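Local coordinates for RagA protein (Porphyromonas gingivalis, PDB 6SLN), which probably serves as a TonB-dependent transporter of the outer membrane, carrying nutrients across it through a plugged beta-barrel, at residues E273-Y276 with G277-S281; N257-V261 with Q262-D266; A103-S106 with S107-A111. All coordinates share one frame; numbering follows the deposited sequence.

Interaction 1 of 3, residues E273-Y276 with G277-S281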
ATOM      1  N   GLU A 273      31.124  -4.277  31.329  1.00 46.80           N
ATOM      2  CA  GLU A 273      31.851  -3.049  31.040  1.00 54.35           C
ATOM      3  C   GLU A 273      32.526  -3.132  29.676  1.00 52.45           C
ATOM      4  O   GLU A 273      32.580  -2.139  28.946  1.00 53.44           O
ATOM      5  CB  GLU A 273      32.858  -2.737  32.157  1.00 66.06           C
ATOM      6  CG  GLU A 273      34.127  -3.532  32.161  1.00 75.61           C
ATOM      7  CD  GLU A 273      35.252  -2.774  31.519  1.00 77.93           C
ATOM      8  OE1 GLU A 273      35.430  -1.598  31.866  1.00 72.52           O
ATOM      9  OE2 GLU A 273      35.942  -3.345  30.653  1.00 83.71           O
ATOM     10  N   ASP A 274      32.996  -4.315  29.283  1.00 58.96           N
ATOM     11  CA  ASP A 274      33.611  -4.425  27.966  1.00 62.01           C
ATOM     12  C   ASP A 274      32.593  -4.170  26.857  1.00 56.20           C
ATOM     13  O   ASP A 274      32.899  -3.498  25.867  1.00 57.53           O
ATOM     14  CB  ASP A 274      34.270  -5.789  27.802  1.00 67.55           C
ATOM     15  CG  ASP A 274      34.920  -5.953  26.446  1.00 83.45           C
ATOM     16  OD1 ASP A 274      34.346  -6.666  25.598  1.00 91.78           O
ATOM     17  OD2 ASP A 274      35.994  -5.356  26.215  1.00 89.29           O
ATOM     18  N   LEU A 275      31.371  -4.671  27.013  1.00 48.29           N
ATOM     19  CA  LEU A 275      30.356  -4.426  25.998  1.00 44.35           C
ATOM     20  C   LEU A 275      29.982  -2.953  25.940  1.00 50.02           C
ATOM     21  O   LEU A 275      30.021  -2.342  24.864  1.00 48.55           O
ATOM     22  CB  LEU A 275      29.118  -5.275  26.255  1.00 36.96           C
ATOM     23  CG  LEU A 275      28.105  -5.088  25.142  1.00 37.42           C
ATOM     24  CD1 LEU A 275      28.779  -5.474  23.843  1.00 35.98           C
ATOM     25  CD2 LEU A 275      26.842  -5.918  25.389  1.00 37.72           C
ATOM     26  N   TYR A 276      29.606  -2.363  27.084  1.00 37.14           N
ATOM     27  CA  TYR A 276      29.237  -0.954  27.074  1.00 45.34           C
ATOM     28  C   TYR A 276      30.377  -0.095  26.543  1.00 44.95           C
ATOM     29  O   TYR A 276      30.132   0.945  25.915  1.00 45.52           O
ATOM     30  CB  TYR A 276      28.831  -0.469  28.466  1.00 37.15           C
ATOM     31  CG  TYR A 276      27.408  -0.790  28.832  1.00 36.67           C
ATOM     32  CD1 TYR A 276      26.858  -2.018  28.503  1.00 38.17           C
ATOM     33  CD2 TYR A 276      26.613   0.125  29.516  1.00 38.16           C
ATOM     34  CE1 TYR A 276      25.553  -2.352  28.862  1.00 37.52           C
ATOM     35  CE2 TYR A 276      25.297  -0.182  29.857  1.00 39.13           C
ATOM     36  CZ  TYR A 276      24.780  -1.434  29.530  1.00 40.84           C
ATOM     37  OH  TYR A 276      23.495  -1.791  29.867  1.00 43.62           O
ATOM     38  N   GLY A 277      31.622  -0.532  26.753  1.00 41.85           N
ATOM     39  CA  GLY A 277      32.789   0.179  26.256  1.00 41.12           C
ATOM     40  C   GLY A 277      32.856   0.278  24.750  1.00 51.18           C
ATOM     41  O   GLY A 277      33.708   1.003  24.225  1.00 60.46           O
ATOM     42  N   ASN A 278      31.980  -0.425  24.047  1.00 49.99           N
ATOM     43  CA  ASN A 278      31.947  -0.413  22.597  1.00 54.45           C
ATOM     44  C   ASN A 278      30.881   0.529  22.060  1.00 51.45           C
ATOM     45  O   ASN A 278      30.508   0.423  20.891  1.00 51.40           O
ATOM     46  CB  ASN A 278      31.712  -1.833  22.066  1.00 58.02           C
ATOM     47  CG  ASN A 278      32.913  -2.736  22.254  1.00 61.29           C
ATOM     48  OD1 ASN A 278      34.056  -2.340  22.007  1.00 67.31           O
ATOM     49  ND2 ASN A 278      32.663  -3.957  22.707  1.00 60.18           N
ATOM     50  N   TYR A 279      30.353   1.425  22.893  1.00 41.91           N
ATOM     51  CA  TYR A 279      29.332   2.364  22.452  1.00 36.68           C
ATOM     52  C   TYR A 279      29.657   3.726  23.024  1.00 47.79           C
ATOM     53  O   TYR A 279      29.793   3.877  24.242  1.00 58.58           O
ATOM     54  CB  TYR A 279      27.929   1.908  22.860  1.00 36.32           C
ATOM     55  CG  TYR A 279      27.594   0.540  22.285  1.00 41.18           C
ATOM     56  CD1 TYR A 279      28.019  -0.618  22.932  1.00 43.99           C
ATOM     57  CD2 TYR A 279      26.878   0.402  21.097  1.00 42.44           C
ATOM     58  CE1 TYR A 279      27.754  -1.852  22.429  1.00 53.09           C
ATOM     59  CE2 TYR A 279      26.594  -0.870  20.574  1.00 43.72           C
ATOM     60  CZ  TYR A 279      27.041  -1.986  21.256  1.00 49.37           C
ATOM     61  OH  TYR A 279      26.802  -3.261  20.810  1.00 50.98           O
ATOM     62  N   ASP A 280      29.825   4.701  22.134  1.00 47.22           N
ATOM     63  CA  ASP A 280      30.004   6.070  22.585  1.00 47.04           C
ATOM     64  C   ASP A 280      28.887   6.473  23.525  1.00 38.17           C
ATOM     65  O   ASP A 280      29.127   7.169  24.510  1.00 35.72           O
ATOM     66  CB  ASP A 280      30.072   7.007  21.379  1.00 46.58           C
ATOM     67  CG  ASP A 280      31.201   6.645  20.439  1.00 60.18           C
ATOM     68  OD1 ASP A 280      32.172   6.021  20.930  1.00 64.41           O
ATOM     69  OD2 ASP A 280      31.129   6.971  19.231  1.00 72.94           O
ATOM     70  N   SER A 281      27.678   6.000  23.271  1.00 34.59           N
ATOM     71  CA  SER A 281      26.558   6.354  24.118  1.00 41.62           C
ATOM     72  C   SER A 281      26.624   5.703  25.495  1.00 44.87           C
ATOM     73  O   SER A 281      25.783   6.019  26.340  1.00 52.77           O
ATOM     74  CB  SER A 281      25.256   5.962  23.411  1.00 42.73           C
ATOM     75  OG  SER A 281      25.410   4.740  22.698  1.00 50.81           O
TER
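The aromatic ring of Tyr279 turns its edge to the end of the preceding helix: Leu275 O and Tyr276 O both lie there, close to the ring plane. Leu275 O comes to 3.3 Å from Tyr279 CD1, the nearer of the two carbonyl oxygens to the ring. A little further out on the same ring, Tyr279 CE1 meets the methyl Leu275 CD1 at 4.0 Å, the two side chains crossing obliquely. With Tyr279 CG anti to its own carbonyl carbon (chi1 -59°), the ring swings back so that its CD1 edge meets the two carbonyl oxygens. The flat carboxamide of Asn278 also reaches back, with ND2 3.2 Å from Asp274 O, but the angle is too poor for a hydrogen bond.

Underneath, the backbone winds out of the helix in three steps. Gly277 N gives the last four-residue bond, 2.9 Å to Glu273 O. The next two span only three residues: Asn278 N to Leu275 O at 2.9 Å, then Tyr279 N to Tyr276 O at 3.1 Å. Leu275 O thus has two neighbours, the N-H of Asn278 and the edge of the Tyr279 ring. The bond to Tyr276 O closes a type I beta turn from Tyr276 to Tyr279.

This is the exit of helix 261-276, and the turn passes the chain on to the short, weakly bonded helical turn that begins about Asp280, where Asp280 forms a salt bridge with Lys283. Ser281 OG hydrogen-bonds Tyr481 OH. Loop residues pack on the junction: at the end of helix 261-276 Leu275 touches Tyr415 and Tyr276 touches Pro292, and in the turn that follows Tyr279 touches Pro422.

Interaction 2 of 3, residues N257-V261 with Q262-D266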
ATOM      1  N   ASN A 257      33.034 -25.759  36.582  1.00 58.34           N
ATOM      2  CA  ASN A 257      33.472 -26.476  37.768  1.00 65.65           C
ATOM      3  C   ASN A 257      34.540 -25.662  38.480  1.00 65.95           C
ATOM      4  O   ASN A 257      35.218 -24.829  37.875  1.00 65.79           O
ATOM      5  CB  ASN A 257      34.003 -27.864  37.400  1.00 69.44           C
ATOM      6  CG  ASN A 257      33.196 -28.515  36.285  1.00 74.99           C
ATOM      7  OD1 ASN A 257      33.755 -29.022  35.310  1.00 78.54           O
ATOM      8  ND2 ASN A 257      31.873 -28.501  36.424  1.00 73.33           N
ATOM      9  N   ASN A 258      34.668 -25.892  39.782  1.00 69.90           N
ATOM     10  CA  ASN A 258      35.637 -25.166  40.599  1.00 80.30           C
ATOM     11  C   ASN A 258      35.422 -23.665  40.452  1.00 79.22           C
ATOM     12  O   ASN A 258      36.351 -22.885  40.237  1.00 81.51           O
ATOM     13  CB  ASN A 258      37.068 -25.555  40.233  1.00 95.33           C
ATOM     14  CG  ASN A 258      37.387 -26.999  40.580  1.00111.02           C
ATOM     15  OD1 ASN A 258      36.903 -27.931  39.931  1.00119.33           O
ATOM     16  ND2 ASN A 258      38.212 -27.191  41.609  1.00110.70           N
ATOM     17  N   GLN A 259      34.162 -23.272  40.532  1.00 73.89           N
ATOM     18  CA  GLN A 259      33.781 -21.878  40.442  1.00 71.71           C
ATOM     19  C   GLN A 259      33.508 -21.333  41.838  1.00 72.51           C
ATOM     20  O   GLN A 259      33.120 -22.070  42.747  1.00 76.37           O
ATOM     21  CB  GLN A 259      32.548 -21.725  39.547  1.00 66.67           C
ATOM     22  CG  GLN A 259      32.383 -20.353  38.979  1.00 67.01           C
ATOM     23  CD  GLN A 259      33.457 -19.991  37.968  1.00 70.02           C
ATOM     24  OE1 GLN A 259      34.507 -19.458  38.334  1.00 74.04           O
ATOM     25  NE2 GLN A 259      33.185 -20.239  36.686  1.00 57.89           N
ATOM     26  N   THR A 260      33.752 -20.039  42.012  1.00 72.73           N
ATOM     27  CA  THR A 260      33.360 -19.320  43.214  1.00 65.35           C
ATOM     28  C   THR A 260      32.424 -18.185  42.824  1.00 50.34           C
ATOM     29  O   THR A 260      32.249 -17.874  41.649  1.00 61.26           O
ATOM     30  CB  THR A 260      34.576 -18.764  43.967  1.00 62.57           C
ATOM     31  OG1 THR A 260      35.071 -17.610  43.274  1.00 58.75           O
ATOM     32  CG2 THR A 260      35.670 -19.813  44.084  1.00 53.67           C
ATOM     33  N   VAL A 261      31.825 -17.559  43.834  1.00 50.42           N
ATOM     34  CA  VAL A 261      30.901 -16.457  43.596  1.00 49.40           C
ATOM     35  C   VAL A 261      31.650 -15.208  43.118  1.00 59.29           C
ATOM     36  O   VAL A 261      31.170 -14.481  42.230  1.00 53.92           O
ATOM     37  CB  VAL A 261      30.068 -16.199  44.866  1.00 49.72           C
ATOM     38  CG1 VAL A 261      29.320 -14.897  44.789  1.00 48.89           C
ATOM     39  CG2 VAL A 261      29.089 -17.317  45.060  1.00 49.75           C
ATOM     40  N   GLN A 262      32.847 -14.951  43.669  1.00 52.52           N
ATOM     41  CA  GLN A 262      33.609 -13.798  43.200  1.00 49.75           C
ATOM     42  C   GLN A 262      34.017 -13.955  41.740  1.00 50.95           C
ATOM     43  O   GLN A 262      33.936 -12.997  40.960  1.00 52.23           O
ATOM     44  CB  GLN A 262      34.849 -13.570  44.064  1.00 54.38           C
ATOM     45  CG  GLN A 262      35.604 -12.263  43.707  1.00 50.78           C
ATOM     46  CD  GLN A 262      34.762 -11.003  43.941  1.00 56.52           C
ATOM     47  OE1 GLN A 262      34.616 -10.540  45.078  1.00 61.97           O
ATOM     48  NE2 GLN A 262      34.204 -10.443  42.861  1.00 48.95           N
ATOM     49  N   LYS A 263      34.465 -15.148  41.348  1.00 49.53           N
ATOM     50  CA  LYS A 263      34.915 -15.337  39.975  1.00 53.16           C
ATOM     51  C   LYS A 263      33.778 -15.119  38.981  1.00 47.75           C
ATOM     52  O   LYS A 263      33.985 -14.541  37.912  1.00 48.64           O
ATOM     53  CB  LYS A 263      35.527 -16.726  39.810  1.00 49.82           C
ATOM     54  CG  LYS A 263      36.893 -16.845  40.434  1.00 51.07           C
ATOM     55  CD  LYS A 263      37.520 -18.213  40.194  1.00 59.68           C
ATOM     56  CE  LYS A 263      38.983 -18.207  40.633  1.00 64.80           C
ATOM     57  NZ  LYS A 263      39.883 -18.915  39.686  1.00 71.04           N
ATOM     58  N   VAL A 264      32.564 -15.557  39.321  1.00 47.40           N
ATOM     59  CA  VAL A 264      31.433 -15.321  38.432  1.00 49.18           C
ATOM     60  C   VAL A 264      31.135 -13.831  38.345  1.00 45.53           C
ATOM     61  O   VAL A 264      30.858 -13.301  37.260  1.00 44.64           O
ATOM     62  CB  VAL A 264      30.214 -16.136  38.901  1.00 46.10           C
ATOM     63  CG1 VAL A 264      28.952 -15.714  38.192  1.00 44.92           C
ATOM     64  CG2 VAL A 264      30.475 -17.570  38.645  1.00 46.58           C
ATOM     65  N   LYS A 265      31.220 -13.122  39.480  1.00 52.64           N
ATOM     66  CA  LYS A 265      31.000 -11.676  39.466  1.00 45.50           C
ATOM     67  C   LYS A 265      32.049 -10.971  38.620  1.00 45.39           C
ATOM     68  O   LYS A 265      31.716 -10.084  37.824  1.00 51.94           O
ATOM     69  CB  LYS A 265      31.005 -11.112  40.882  1.00 46.19           C
ATOM     70  CG  LYS A 265      29.905 -11.618  41.779  1.00 55.93           C
ATOM     71  CD  LYS A 265      30.160 -11.219  43.200  1.00 47.23           C
ATOM     72  CE  LYS A 265      28.885 -11.042  43.982  1.00 47.09           C
ATOM     73  NZ  LYS A 265      29.227 -10.970  45.436  1.00 62.91           N
ATOM     74  N   ASP A 266      33.319 -11.357  38.770  1.00 46.26           N
ATOM     75  CA  ASP A 266      34.358 -10.778  37.927  1.00 48.06           C
ATOM     76  C   ASP A 266      34.013 -10.975  36.458  1.00 54.60           C
ATOM     77  O   ASP A 266      34.015 -10.021  35.672  1.00 57.37           O
ATOM     78  CB  ASP A 266      35.722 -11.384  38.258  1.00 52.58           C
ATOM     79  CG  ASP A 266      36.241 -10.959  39.628  1.00 60.56           C
ATOM     80  OD1 ASP A 266      35.840  -9.886  40.124  1.00 63.97           O
ATOM     81  OD2 ASP A 266      37.054 -11.699  40.221  1.00 67.32           O
TER
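Thr260 is extended where the chain arrives, and by Val261 the backbone has gone helical, so that Thr260 O accepts Val264 N at 3.3 Å and Val261 O accepts Lys265 N at 3.1 Å. The side chain of Thr260 adds a third bond: its OG1 accepts Lys263 N at 3.2 Å, nearly straight at 166°. That hydroxyl stands between the backbone N and the carbonyl carbon, and this chi1 of 76° points OG1 at the N-H of Lys263, three residues on. The same OG1 also touches Lys263 CG.

Gln259, one residue further out, folds over the turn. Its chain is bent at chi2, bringing CG to 3.4 Å from Val264 CG2 across a right-angle crossing. Its OE1 lies 3.3 Å from Lys263 CB, a contact with carbon, while its NE2 is bonded to Trp255 O in the loop before. Further along, the side chain of Lys265, extended beyond CG, passes Val261 at an angle: Lys265 CG comes to 3.2 Å from Val261 O and Lys265 CE to 4.0 Å from Val261 CG1. Val261, Val264 and Lys265 all pack against Leu246 of helix 242-252.

Here is a classic threonine N-cap opening helix 261-276. Gln259 and Val264 occupy the two places that a hydrophobic staple would use, with the aliphatic part of the glutamine meeting the valine.

Interaction 3 of 3, residues A103-S106 with S107-A111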
ATOM      1  N   ALA A 103     -32.472 -13.044  28.594  1.00 51.13           N
ATOM      2  CA  ALA A 103     -31.978 -12.288  29.742  1.00 51.64           C
ATOM      3  C   ALA A 103     -31.587 -10.892  29.292  1.00 53.42           C
ATOM      4  O   ALA A 103     -30.919 -10.744  28.264  1.00 63.00           O
ATOM      5  CB  ALA A 103     -30.777 -12.974  30.384  1.00 44.51           C
ATOM      6  N   LYS A 104     -32.001  -9.877  30.055  1.00 49.71           N
ATOM      7  CA  LYS A 104     -31.819  -8.482  29.665  1.00 52.75           C
ATOM      8  C   LYS A 104     -31.022  -7.720  30.713  1.00 56.37           C
ATOM      9  O   LYS A 104     -31.340  -7.778  31.907  1.00 45.47           O
ATOM     10  CB  LYS A 104     -33.163  -7.780  29.452  1.00 54.47           C
ATOM     11  CG  LYS A 104     -33.002  -6.341  28.973  1.00 59.03           C
ATOM     12  CD  LYS A 104     -34.335  -5.621  28.852  1.00 63.24           C
ATOM     13  CE  LYS A 104     -34.595  -5.198  27.409  1.00 68.38           C
ATOM     14  NZ  LYS A 104     -35.328  -3.899  27.342  1.00 73.09           N
ATOM     15  N   VAL A 105     -30.021  -6.963  30.263  1.00 57.23           N
ATOM     16  CA  VAL A 105     -29.146  -6.216  31.160  1.00 52.70           C
ATOM     17  C   VAL A 105     -29.356  -4.730  30.931  1.00 59.21           C
ATOM     18  O   VAL A 105     -29.356  -4.259  29.786  1.00 57.35           O
ATOM     19  CB  VAL A 105     -27.676  -6.610  30.967  1.00 47.62           C
ATOM     20  CG1 VAL A 105     -26.801  -5.653  31.691  1.00 52.77           C
ATOM     21  CG2 VAL A 105     -27.453  -7.991  31.514  1.00 47.38           C
ATOM     22  N   SER A 106     -29.529  -3.997  32.031  1.00 66.00           N
ATOM     23  CA  SER A 106     -29.857  -2.580  32.054  1.00 68.24           C
ATOM     24  C   SER A 106     -28.639  -1.729  31.669  1.00 68.19           C
ATOM     25  O   SER A 106     -27.495  -2.200  31.647  1.00 71.44           O
ATOM     26  CB  SER A 106     -30.381  -2.202  33.441  1.00 74.27           C
ATOM     27  OG  SER A 106     -30.022  -0.878  33.790  1.00 82.39           O
ATOM     28  N   SER A 107     -28.894  -0.446  31.367  1.00 61.19           N
ATOM     29  CA  SER A 107     -27.793   0.431  30.971  1.00 61.09           C
ATOM     30  C   SER A 107     -26.793   0.632  32.104  1.00 62.17           C
ATOM     31  O   SER A 107     -25.597   0.783  31.841  1.00 56.91           O
ATOM     32  CB  SER A 107     -28.322   1.779  30.450  1.00 58.27           C
ATOM     33  OG  SER A 107     -28.990   2.547  31.433  1.00 57.40           O
ATOM     34  N   GLU A 108     -27.259   0.613  33.362  1.00 73.57           N
ATOM     35  CA  GLU A 108     -26.370   0.698  34.524  1.00 77.96           C
ATOM     36  C   GLU A 108     -25.189  -0.253  34.404  1.00 76.46           C
ATOM     37  O   GLU A 108     -24.029   0.148  34.549  1.00 77.25           O
ATOM     38  CB  GLU A 108     -27.145   0.382  35.804  1.00 84.97           C
ATOM     39  CG  GLU A 108     -27.932   1.541  36.371  1.00 95.10           C
ATOM     40  CD  GLU A 108     -29.311   1.664  35.746  1.00102.73           C
ATOM     41  OE1 GLU A 108     -30.244   2.109  36.458  1.00108.00           O
ATOM     42  OE2 GLU A 108     -29.461   1.317  34.548  1.00 99.33           O
ATOM     43  N   LYS A 109     -25.470  -1.529  34.155  1.00 72.48           N
ATOM     44  CA  LYS A 109     -24.403  -2.509  34.055  1.00 64.58           C
ATOM     45  C   LYS A 109     -23.513  -2.274  32.845  1.00 61.82           C
ATOM     46  O   LYS A 109     -22.447  -2.890  32.758  1.00 62.25           O
ATOM     47  CB  LYS A 109     -25.004  -3.913  34.029  1.00 61.21           C
ATOM     48  CG  LYS A 109     -25.867  -4.224  35.257  1.00 68.65           C
ATOM     49  CD  LYS A 109     -27.351  -4.095  34.929  1.00 76.42           C
ATOM     50  CE  LYS A 109     -28.220  -5.063  35.739  1.00 75.01           C
ATOM     51  NZ  LYS A 109     -29.570  -5.234  35.106  1.00 67.04           N
ATOM     52  N   LEU A 110     -23.908  -1.384  31.929  1.00 65.12           N
ATOM     53  CA  LEU A 110     -23.149  -1.116  30.714  1.00 59.55           C
ATOM     54  C   LEU A 110     -22.396   0.211  30.727  1.00 66.55           C
ATOM     55  O   LEU A 110     -21.467   0.378  29.929  1.00 68.05           O
ATOM     56  CB  LEU A 110     -24.087  -1.133  29.495  1.00 48.07           C
ATOM     57  CG  LEU A 110     -24.886  -2.413  29.211  1.00 51.72           C
ATOM     58  CD1 LEU A 110     -26.019  -2.163  28.209  1.00 40.11           C
ATOM     59  CD2 LEU A 110     -23.962  -3.499  28.695  1.00 46.20           C
ATOM     60  N   ALA A 111     -22.751   1.135  31.621  1.00 68.45           N
ATOM     61  CA  ALA A 111     -22.377   2.543  31.512  1.00 70.97           C
ATOM     62  C   ALA A 111     -21.004   2.842  32.102  1.00 66.75           C
ATOM     63  O   ALA A 111     -20.634   2.302  33.148  1.00 62.17           O
ATOM     64  CB  ALA A 111     -23.417   3.419  32.215  1.00 73.53           C
TER
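Ser106, Lys109 and Val105 carry this contact, in which the chain leaves a strand and doubles back on its last residues. Val105 uses one branch: CG1, anti to the backbone N (chi1 169°), touches the root of the lysine at 3.4 Å from Lys109 CB and meets Lys109 CD at 3.6 Å. Lys109, bent at chi2 and chi3, crosses the valine at an angle and reaches back toward Ser106, its aliphatic chain covering the valine methyl. Its amino end stops near Ser106, with NZ 3.6 Å from Ser106 CB. Lys109 NZ and Ser106 N are both donors, so their nearness makes no bond.

Ser106 sits about where strand gives way to turn. Its carbonyl takes Lys109 N at 3.3 Å in a weak, bent hydrogen bond, and Leu110 CG comes to 3.6 Å from the same Ser106 O. The position of the serine hydroxyl is doubtful in the model, so little can rest on its apparent bond to Glu108 N. One residue on, Leu110 N bonds Ser107 O at 2.7 Å, keeping the backbone curled.

Val105 is buried against Leu122 and Val126, and Leu110 against Met183. What results is a strand running into a helix-like turn at the edge of the plug domain's mixed sheet, where 102-106 is an outermost strand paired antiparallel with 180-186, in keeping with the plug of TonB-dependent receptors.

Overall arrangement
Along the chain interaction 3 comes first, then interaction 2, then interaction 1. The last two share helix 261-276: interaction 2 starts it and interaction 1 ends it, their centres about 23 Å apart and their nearest atoms about 7 Å apart. They lie about 48 Å (interaction 2) and about 44 Å (interaction 1) from the centre of the chain. Interaction 3 sits on the opposite side of that centre, about 58 Å from interaction 1 and about 63 Å from interaction 2, centre to centre. It belongs to the plug sheet, whereas the helix is an insertion between barrel strands 218-230 and 309-322. The three thus sample the plug and a helical excursion from the barrel.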